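Local coordinates for 3-keto-5-aminohexanoate cleavage protein (Burkholderia xenovorans LB400, PDB 3E02), which probably cleaves beta-keto acids such as 3-keto-5-aminohexanoate with the help of a bound zinc ion, as a member of the BKACE family, at residues 48-53 against 109-114; 85-90 against 100-105; 13-18 against 32-37. All coordinates share one frame; numbering follows the deposited sequence. Where two conformers were deposited one is given.

Interaction 1: residues 48-53 against 109-114; sequences MLHLHA and VASMNM. With ZN (zinc ion), chain B.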
loop_
_atom_site.group_PDB
_atom_site.type_symbol
_atom_site.label_atom_id
_atom_site.label_comp_id
_atom_site.label_asym_id
_atom_site.label_seq_id
_atom_site.Cartn_x
_atom_site.Cartn_y
_atom_site.Cartn_z
HETATM N N MSE A 48 11.191 -23.013 18.325
HETATM C CA MSE A 48 12.436 -22.288 18.561
HETATM C C MSE A 48 12.320 -21.402 19.812
HETATM O O MSE A 48 11.261 -20.827 20.075
HETATM C CB MSE A 48 12.779 -21.453 17.313
HETATM C CG MSE A 48 14.078 -20.641 17.423
HETATM SE SE MSE A 48 14.894 -20.238 15.697
HETATM C CE MSE A 48 13.613 -19.083 15.014
ATOM N N LEU A 49 13.407 -21.336 20.576
ATOM C CA LEU A 49 13.508 -20.524 21.784
ATOM C C LEU A 49 14.576 -19.479 21.556
ATOM O O LEU A 49 15.712 -19.843 21.236
ATOM C CB LEU A 49 13.893 -21.400 22.978
ATOM C CG LEU A 49 12.923 -22.522 23.320
ATOM C CD1 LEU A 49 13.502 -23.382 24.429
ATOM C CD2 LEU A 49 11.550 -21.953 23.706
ATOM N N HIS A 50 14.198 -18.197 21.662
ATOM C CA HIS A 50 15.114 -17.061 21.523
ATOM C C HIS A 50 15.537 -16.700 22.957
ATOM O O HIS A 50 14.700 -16.375 23.803
ATOM C CB HIS A 50 14.456 -15.916 20.764
ATOM C CG HIS A 50 15.243 -14.657 20.782
ATOM N ND1 HIS A 50 16.347 -14.445 19.986
ATOM C CD2 HIS A 50 15.100 -13.546 21.532
ATOM C CE1 HIS A 50 16.839 -13.245 20.240
ATOM N NE2 HIS A 50 16.090 -12.673 21.162
ATOM N N LEU A 51 16.840 -16.737 23.205
ATOM C CA LEU A 51 17.387 -16.662 24.556
ATOM C C LEU A 51 18.363 -15.534 24.864
ATOM O O LEU A 51 19.277 -15.285 24.088
ATOM C CB LEU A 51 18.106 -17.985 24.825
ATOM C CG LEU A 51 17.261 -19.264 24.717
ATOM C CD1 LEU A 51 18.170 -20.505 24.730
ATOM C CD2 LEU A 51 16.213 -19.330 25.815
ATOM N N HIS A 52 18.123 -14.890 26.017
ATOM C CA HIS A 52 19.010 -13.926 26.668
ATOM C C HIS A 52 19.276 -14.466 28.072
ATOM O O HIS A 52 18.507 -15.294 28.595
ATOM C CB HIS A 52 18.344 -12.563 26.875
ATOM C CG HIS A 52 18.059 -11.803 25.628
ATOM N ND1 HIS A 52 18.507 -10.510 25.430
ATOM C CD2 HIS A 52 17.330 -12.124 24.532
ATOM C CE1 HIS A 52 18.075 -10.080 24.257
ATOM N NE2 HIS A 52 17.359 -11.038 23.698
ATOM N N ALA A 53 20.346 -13.964 28.692
ATOM C CA ALA A 53 20.708 -14.285 30.072
ATOM C C ALA A 53 20.538 -13.027 30.905
ATOM O O ALA A 53 20.603 -11.898 30.384
ATOM C CB ALA A 53 22.175 -14.775 30.166
ATOM N N VAL A 109 21.133 -21.266 15.513
ATOM C CA VAL A 109 20.584 -19.968 15.159
ATOM C C VAL A 109 21.051 -18.865 16.121
ATOM O O VAL A 109 21.243 -19.105 17.311
ATOM C CB VAL A 109 19.022 -20.004 15.110
ATOM C CG1 VAL A 109 18.443 -18.630 14.743
ATOM C CG2 VAL A 109 18.530 -21.083 14.124
ATOM N N ALA A 110 21.312 -17.686 15.561
ATOM C CA ALA A 110 21.610 -16.483 16.342
ATOM C C ALA A 110 20.817 -15.330 15.768
ATOM O O ALA A 110 20.586 -15.287 14.554
ATOM C CB ALA A 110 23.112 -16.162 16.325
ATOM N N SER A 111 20.405 -14.391 16.618
ATOM C CA SER A 111 19.708 -13.196 16.136
ATOM C C SER A 111 20.754 -12.287 15.483
ATOM O O SER A 111 21.938 -12.360 15.822
ATOM C CB SER A 111 18.933 -12.475 17.251
ATOM O OG SER A 111 19.788 -11.975 18.244
HETATM N N MSE A 112 20.320 -11.480 14.519
HETATM C CA MSE A 112 21.207 -10.561 13.798
HETATM C C MSE A 112 20.421 -9.291 13.517
HETATM O O MSE A 112 19.563 -9.274 12.651
HETATM C CB MSE A 112 21.702 -11.237 12.506
HETATM C CG MSE A 112 22.629 -10.442 11.586
HETATM SE SE MSE A 112 24.291 -9.914 12.407
HETATM C CE MSE A 112 24.963 -11.679 13.089
ATOM N N ASN A 113 20.716 -8.237 14.268
ATOM C CA ASN A 113 20.017 -6.958 14.139
ATOM C C ASN A 113 20.518 -6.252 12.878
ATOM O O ASN A 113 21.726 -6.058 12.726
ATOM C CB ASN A 113 20.207 -6.160 15.410
ATOM C CG ASN A 113 19.582 -6.864 16.610
ATOM O OD1 ASN A 113 18.374 -7.028 16.660
ATOM N ND2 ASN A 113 20.417 -7.340 17.545
HETATM N N MSE A 114 19.585 -5.904 11.980
HETATM C CA MSE A 114 19.934 -5.402 10.625
HETATM C C MSE A 114 20.134 -3.902 10.416
HETATM O O MSE A 114 20.274 -3.446 9.284
HETATM C CB MSE A 114 18.962 -5.996 9.590
HETATM C CG MSE A 114 19.149 -7.489 9.358
HETATM SE SE MSE A 114 20.984 -7.973 8.917
HETATM C CE MSE A 114 21.270 -6.830 7.516
HETATM ZN ZN ZN B . 16.104 -10.645 21.924
HETATM O O HOH W 1 17.997 -10.029 20.362
HETATM O O HOH W 2 15.243 -9.709 19.864
HETATM O O HOH W 3 16.551 -8.481 21.907
#
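Val109 meets the selenium of Met48, a selenomethionine, with both of its methyl groups: CG1 lies 4.0 Å and CG2 4.1 Å from SE. The two side chains cross at about a right angle. Met48 reaches that far because its CG stands anti to the backbone N (chi1 -180°) and the chain bends only at its last torsion. Two residues on, Ser111 turns its CB toward the strand of residues 48-51, and the CE1 edge of the His50 ring comes to 3.7 Å from this CB, close to the ring plane. The strands 48-54 and 109-113 are not direct neighbours. Strand 82-85 runs between them, parallel to both, in the sheet of a TIM barrel, so the two meet through side chains that point into the barrel interior, with His50 and Ser111 as the nearest CA pair. Ser111 OG also lies in the plane of the His50 ring, at its edge, and makes a weak 3.4 Å hydrogen bond to water 1, a ligand of the zinc. His50 NE2 and His52 NE2 each bind the metal at 2.2 Å; Glu259 and three waters complete its shell.

Interaction 2: residues 85-90 against 100-105; sequences ITTGGG and APARAA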
loop_
_atom_site.group_PDB
_atom_site.type_symbol
_atom_site.label_atom_id
_atom_site.label_comp_id
_atom_site.label_asym_id
_atom_site.label_seq_id
_atom_site.Cartn_x
_atom_site.Cartn_y
_atom_site.Cartn_z
ATOM N N ILE A 85 20.324 -17.864 20.003
ATOM C CA ILE A 85 21.091 -17.005 20.914
ATOM C C ILE A 85 21.110 -15.550 20.435
ATOM O O ILE A 85 21.398 -15.260 19.254
ATOM C CB ILE A 85 22.569 -17.492 21.079
ATOM C CG1 ILE A 85 22.637 -18.986 21.441
ATOM C CG2 ILE A 85 23.313 -16.648 22.133
ATOM C CD1 ILE A 85 21.866 -19.383 22.700
ATOM N N THR A 86 20.820 -14.632 21.357
ATOM C CA THR A 86 20.836 -13.223 21.044
ATOM C C THR A 86 22.270 -12.727 20.819
ATOM O O THR A 86 23.215 -13.185 21.477
ATOM C CB THR A 86 20.199 -12.348 22.161
ATOM O OG1 THR A 86 20.186 -10.983 21.732
ATOM C CG2 THR A 86 20.969 -12.455 23.483
ATOM N N THR A 87 22.419 -11.866 19.820
ATOM C CA THR A 87 23.644 -11.095 19.623
ATOM C C THR A 87 23.306 -9.606 19.862
ATOM O O THR A 87 24.120 -8.761 19.548
ATOM C CB THR A 87 24.266 -11.289 18.238
ATOM O OG1 THR A 87 23.413 -10.720 17.252
ATOM C CG2 THR A 87 24.516 -12.769 17.941
ATOM N N GLY A 88 22.103 -9.322 20.384
ATOM C CA GLY A 88 21.642 -7.984 20.760
ATOM C C GLY A 88 21.989 -7.807 22.230
ATOM O O GLY A 88 22.643 -6.839 22.607
ATOM N N GLY A 89 21.567 -8.767 23.049
ATOM C CA GLY A 89 21.846 -8.765 24.473
ATOM C C GLY A 89 21.190 -7.595 25.188
ATOM O O GLY A 89 20.062 -7.187 24.847
ATOM N N GLY A 90 21.883 -7.101 26.211
ATOM C CA GLY A 90 21.465 -5.947 26.982
ATOM C C GLY A 90 21.836 -4.631 26.317
ATOM O O GLY A 90 22.924 -4.499 25.705
ATOM N N ALA A 100 29.955 -12.711 22.326
ATOM C CA ALA A 100 30.553 -13.763 23.178
ATOM C C ALA A 100 29.736 -15.058 23.345
ATOM O O ALA A 100 30.293 -16.134 23.122
ATOM C CB ALA A 100 30.962 -13.200 24.542
ATOM N N PRO A 101 28.444 -14.973 23.733
ATOM C CA PRO A 101 27.640 -16.193 23.887
ATOM C C PRO A 101 27.522 -17.055 22.619
ATOM O O PRO A 101 27.786 -18.245 22.682
ATOM C CB PRO A 101 26.285 -15.655 24.334
ATOM C CG PRO A 101 26.594 -14.391 24.992
ATOM C CD PRO A 101 27.659 -13.791 24.143
ATOM N N ALA A 102 27.175 -16.444 21.487
ATOM C CA ALA A 102 27.074 -17.155 20.198
ATOM C C ALA A 102 28.414 -17.749 19.776
ATOM O O ALA A 102 28.440 -18.859 19.227
ATOM C CB ALA A 102 26.518 -16.234 19.086
ATOM N N ARG A 103 29.510 -17.014 20.013
ATOM C CA ARG A 103 30.846 -17.515 19.688
ATOM C C ARG A 103 31.209 -18.730 20.535
ATOM O O ARG A 103 31.784 -19.684 20.020
ATOM C CB ARG A 103 31.935 -16.440 19.816
ATOM C CG ARG A 103 31.834 -15.343 18.757
ATOM C CD ARG A 103 33.183 -15.033 18.132
ATOM N NE ARG A 103 34.175 -14.533 19.084
ATOM C CZ ARG A 103 34.401 -13.249 19.395
ATOM N NH1 ARG A 103 33.688 -12.241 18.873
ATOM N NH2 ARG A 103 35.363 -12.960 20.278
ATOM N N ALA A 104 30.861 -18.696 21.824
ATOM C CA ALA A 104 31.133 -19.826 22.726
ATOM C C ALA A 104 30.232 -21.035 22.429
ATOM O O ALA A 104 30.709 -22.167 22.326
ATOM C CB ALA A 104 30.974 -19.410 24.193
ATOM N N ALA A 105 28.939 -20.778 22.270
ATOM C CA ALA A 105 27.933 -21.831 22.066
ATOM C C ALA A 105 27.871 -22.486 20.683
ATOM O O ALA A 105 27.408 -23.623 20.574
ATOM C CB ALA A 105 26.569 -21.277 22.392
HETATM O O HOH W 4 25.924 -13.718 21.197
#
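Apolar contacts of Ile85 with Pro101 and Ala102 of helix 95-105 carry most of this interface. A single branch of Ile85 does the touching: CG2 lies 3.8 Å from Pro101 CB, and the two side chains cross obliquely. The same methyl sits 3.9 Å from the backbone N of Ala102, with Ala102 CB slightly farther off. This branch is the one anti to the backbone N, while CG1 turns beside that N (chi1 -51°), toward Ala105, which it approaches only loosely. Thr87 adds a second, looser touch, its CG2 methyl 4.2 Å from Ala102 CB. Leu162 of helix 152-163 packs against both of these residues, and Phe68 covers Ile85 and Pro101.

The polar link across the interface is made by water. Water 4 donates to Thr86 O and accepts from Ala102 N (3.0 Å), a backbone N-H at the kink of the helix that has no bond to the preceding turn. The bridge thus satisfies that N-H and ties it to the loop. Thr86 O has a further partner in Gln63.

Within the loop, Thr86 OG1 accepts two backbone N-H groups. The one from Gly89 is nearly straight (172°, 2.9 Å), that from Gly88 more bent (147°), and together they form an ST turn and an ST motif that shape the glycine run. Thr87 OG1 is hydrogen-bonded to Ser111 O on the next strand. The whole is the beta-alpha connection of a TIM barrel: the loop leaving strand 82-85 packs against helix 95-105, which leads on to the neighbouring parallel strand 109-113.

Interaction 3: residues 13-18 against 32-37; sequences AVTGSI and EEIVKE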
loop_
_atom_site.group_PDB
_atom_site.type_symbol
_atom_site.label_atom_id
_atom_site.label_comp_id
_atom_site.label_asym_id
_atom_site.label_seq_id
_atom_site.Cartn_x
_atom_site.Cartn_y
_atom_site.Cartn_z
ATOM N N ALA A 13 10.438 -16.019 22.659
ATOM C CA ALA A 13 11.490 -15.158 23.211
ATOM C C ALA A 13 11.224 -15.104 24.720
ATOM O O ALA A 13 10.355 -14.375 25.206
ATOM C CB ALA A 13 11.479 -13.789 22.558
ATOM N N VAL A 14 12.003 -15.891 25.457
ATOM C CA VAL A 14 11.755 -16.196 26.877
ATOM C C VAL A 14 11.812 -15.050 27.894
ATOM O O VAL A 14 10.980 -15.004 28.798
ATOM C CB VAL A 14 12.694 -17.382 27.338
ATOM C CG1 VAL A 14 12.562 -17.693 28.839
ATOM C CG2 VAL A 14 12.383 -18.647 26.501
ATOM N N THR A 15 12.794 -14.161 27.763
ATOM C CA THR A 15 12.978 -13.079 28.744
ATOM C C THR A 15 13.523 -11.759 28.211
ATOM O O THR A 15 13.096 -10.696 28.682
ATOM C CB THR A 15 13.793 -13.579 29.957
ATOM O OG1 THR A 15 13.674 -12.639 31.034
ATOM C CG2 THR A 15 15.274 -13.845 29.602
ATOM N N GLY A 16 14.455 -11.796 27.258
ATOM C CA GLY A 16 14.976 -10.566 26.682
ATOM C C GLY A 16 15.781 -9.715 27.640
ATOM O O GLY A 16 16.315 -10.205 28.646
ATOM N N SER A 17 15.844 -8.432 27.306
ATOM C CA SER A 17 16.554 -7.427 28.079
ATOM C C SER A 17 15.834 -6.072 28.194
ATOM O O SER A 17 16.425 -5.166 28.779
ATOM C CB SER A 17 17.911 -7.201 27.403
ATOM O OG SER A 17 17.724 -6.586 26.136
ATOM N N ILE A 18 14.589 -5.941 27.695
ATOM C CA ILE A 18 13.794 -4.687 27.714
ATOM C C ILE A 18 12.951 -4.567 28.976
ATOM O O ILE A 18 12.886 -3.499 29.598
ATOM C CB ILE A 18 12.824 -4.611 26.476
ATOM C CG1 ILE A 18 13.605 -4.665 25.160
ATOM C CG2 ILE A 18 11.917 -3.378 26.516
ATOM C CD1 ILE A 18 14.857 -3.776 25.109
ATOM N N GLU A 32 17.685 -21.433 36.012
ATOM C CA GLU A 32 16.706 -22.486 36.306
ATOM C C GLU A 32 15.300 -22.084 35.837
ATOM O O GLU A 32 14.552 -22.921 35.321
ATOM C CB GLU A 32 16.689 -22.842 37.802
ATOM C CG GLU A 32 17.968 -23.509 38.322
ATOM C CD GLU A 32 19.180 -22.578 38.436
ATOM O OE1 GLU A 32 19.027 -21.356 38.717
ATOM O OE2 GLU A 32 20.300 -23.084 38.225
ATOM N N GLU A 33 14.946 -20.812 36.038
ATOM C CA GLU A 33 13.670 -20.259 35.546
ATOM C C GLU A 33 13.623 -20.262 34.014
ATOM O O GLU A 33 12.582 -20.568 33.439
ATOM C CB GLU A 33 13.437 -18.834 36.074
ATOM C CG GLU A 33 13.127 -18.794 37.561
ATOM C CD GLU A 33 13.213 -17.410 38.200
ATOM O OE1 GLU A 33 13.788 -16.463 37.611
ATOM O OE2 GLU A 33 12.688 -17.281 39.326
ATOM N N ILE A 34 14.746 -19.915 33.375
ATOM C CA ILE A 34 14.868 -19.913 31.914
ATOM C C ILE A 34 14.700 -21.328 31.338
ATOM O O ILE A 34 13.998 -21.500 30.343
ATOM C CB ILE A 34 16.186 -19.229 31.447
ATOM C CG1 ILE A 34 16.116 -17.726 31.761
ATOM C CG2 ILE A 34 16.415 -19.444 29.930
ATOM C CD1 ILE A 34 17.417 -16.991 31.624
ATOM N N VAL A 35 15.306 -22.333 31.980
ATOM C CA VAL A 35 15.137 -23.733 31.560
ATOM C C VAL A 35 13.672 -24.168 31.700
ATOM O O VAL A 35 13.099 -24.716 30.761
ATOM C CB VAL A 35 16.031 -24.710 32.356
ATOM C CG1 VAL A 35 15.724 -26.180 31.971
ATOM C CG2 VAL A 35 17.514 -24.384 32.137
ATOM N N LYS A 36 13.083 -23.919 32.873
ATOM C CA LYS A 36 11.687 -24.287 33.173
ATOM C C LYS A 36 10.725 -23.639 32.162
ATOM O O LYS A 36 9.853 -24.301 31.600
ATOM C CB LYS A 36 11.323 -23.884 34.614
ATOM C CG LYS A 36 9.958 -24.389 35.099
ATOM C CD LYS A 36 9.698 -24.057 36.585
ATOM N N GLU A 37 10.931 -22.352 31.910
ATOM C CA GLU A 37 10.115 -21.594 30.951
ATOM C C GLU A 37 10.304 -22.026 29.498
ATOM O O GLU A 37 9.317 -22.150 28.758
ATOM C CB GLU A 37 10.364 -20.092 31.130
ATOM C CG GLU A 37 9.615 -19.555 32.315
ATOM C CD GLU A 37 8.129 -19.408 31.994
ATOM O OE1 GLU A 37 7.790 -18.536 31.162
ATOM O OE2 GLU A 37 7.321 -20.209 32.532
#
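Val14 points its CB at the helix of residues 32-37 and forks there into two methyls, of which CG1 makes the contact. Standing anti to the backbone N (chi1 176°), CG1 reaches Glu37 CB at 4.0 Å, and the two side chains run at a slant to each other. On the preceding turn of the helix the same methyl finds Ile34, with the backbone O at 4.3 Å and CG2 at 4.4 Å. One methyl therefore rests between two residues spaced three apart, on the side of the helix that faces the barrel. The other branch, CG2, lies beside the backbone N and does not come close to the helix. Leu51 of strand 48-54 packs against both Val14 and Ile34, closing the patch from the sheet.

Thr15 adds its own methyl, CG2, which meets the end of Ile34 at CD1, 4.3 Å away. All these approaches are loose van der Waals contacts. The hydroxyl of Thr15 is used elsewhere, bonded to Pro28 O and to Arg54 NE.

Glu37 offers only its aliphatic root to Val14. Its chain bends at chi2 (-76°), and the carboxylate is gripped at both oxygens, OE1 by Asn273 N and OE2 by Ser272 OG. Asn273 also donates through ND2 to Val14 O, so one residue outside the contact holds both partners. The arrangement belongs to the first beta-alpha unit of the TIM barrel, where the loop after strand 10-13 folds back on helix 31-44 beside the zinc-binding mouth.

The three contacts lie side by side at the zinc-binding end of the barrel, with interaction 1 holding the zinc and interactions 2 and 3 formed by the loops that follow strands 82-85 and 10-13, which flank strand 48-54. Interactions 1 and 2 have centres about 8 Å apart and are joined by Ser111, whose N lies 2.9 Å from Ile85 O. Interaction 3 lies about 12 Å from interaction 1, between centres; His50 O and Val14 N are 3.2 Å apart, and His52 packs on Gly16. Gly89 O and Ser17 OG, 2.7 Å apart, connect the loops of interactions 2 and 3. The side chain of Thr15 is about 8 Å from the zinc, and that of Thr87 about 9 Å.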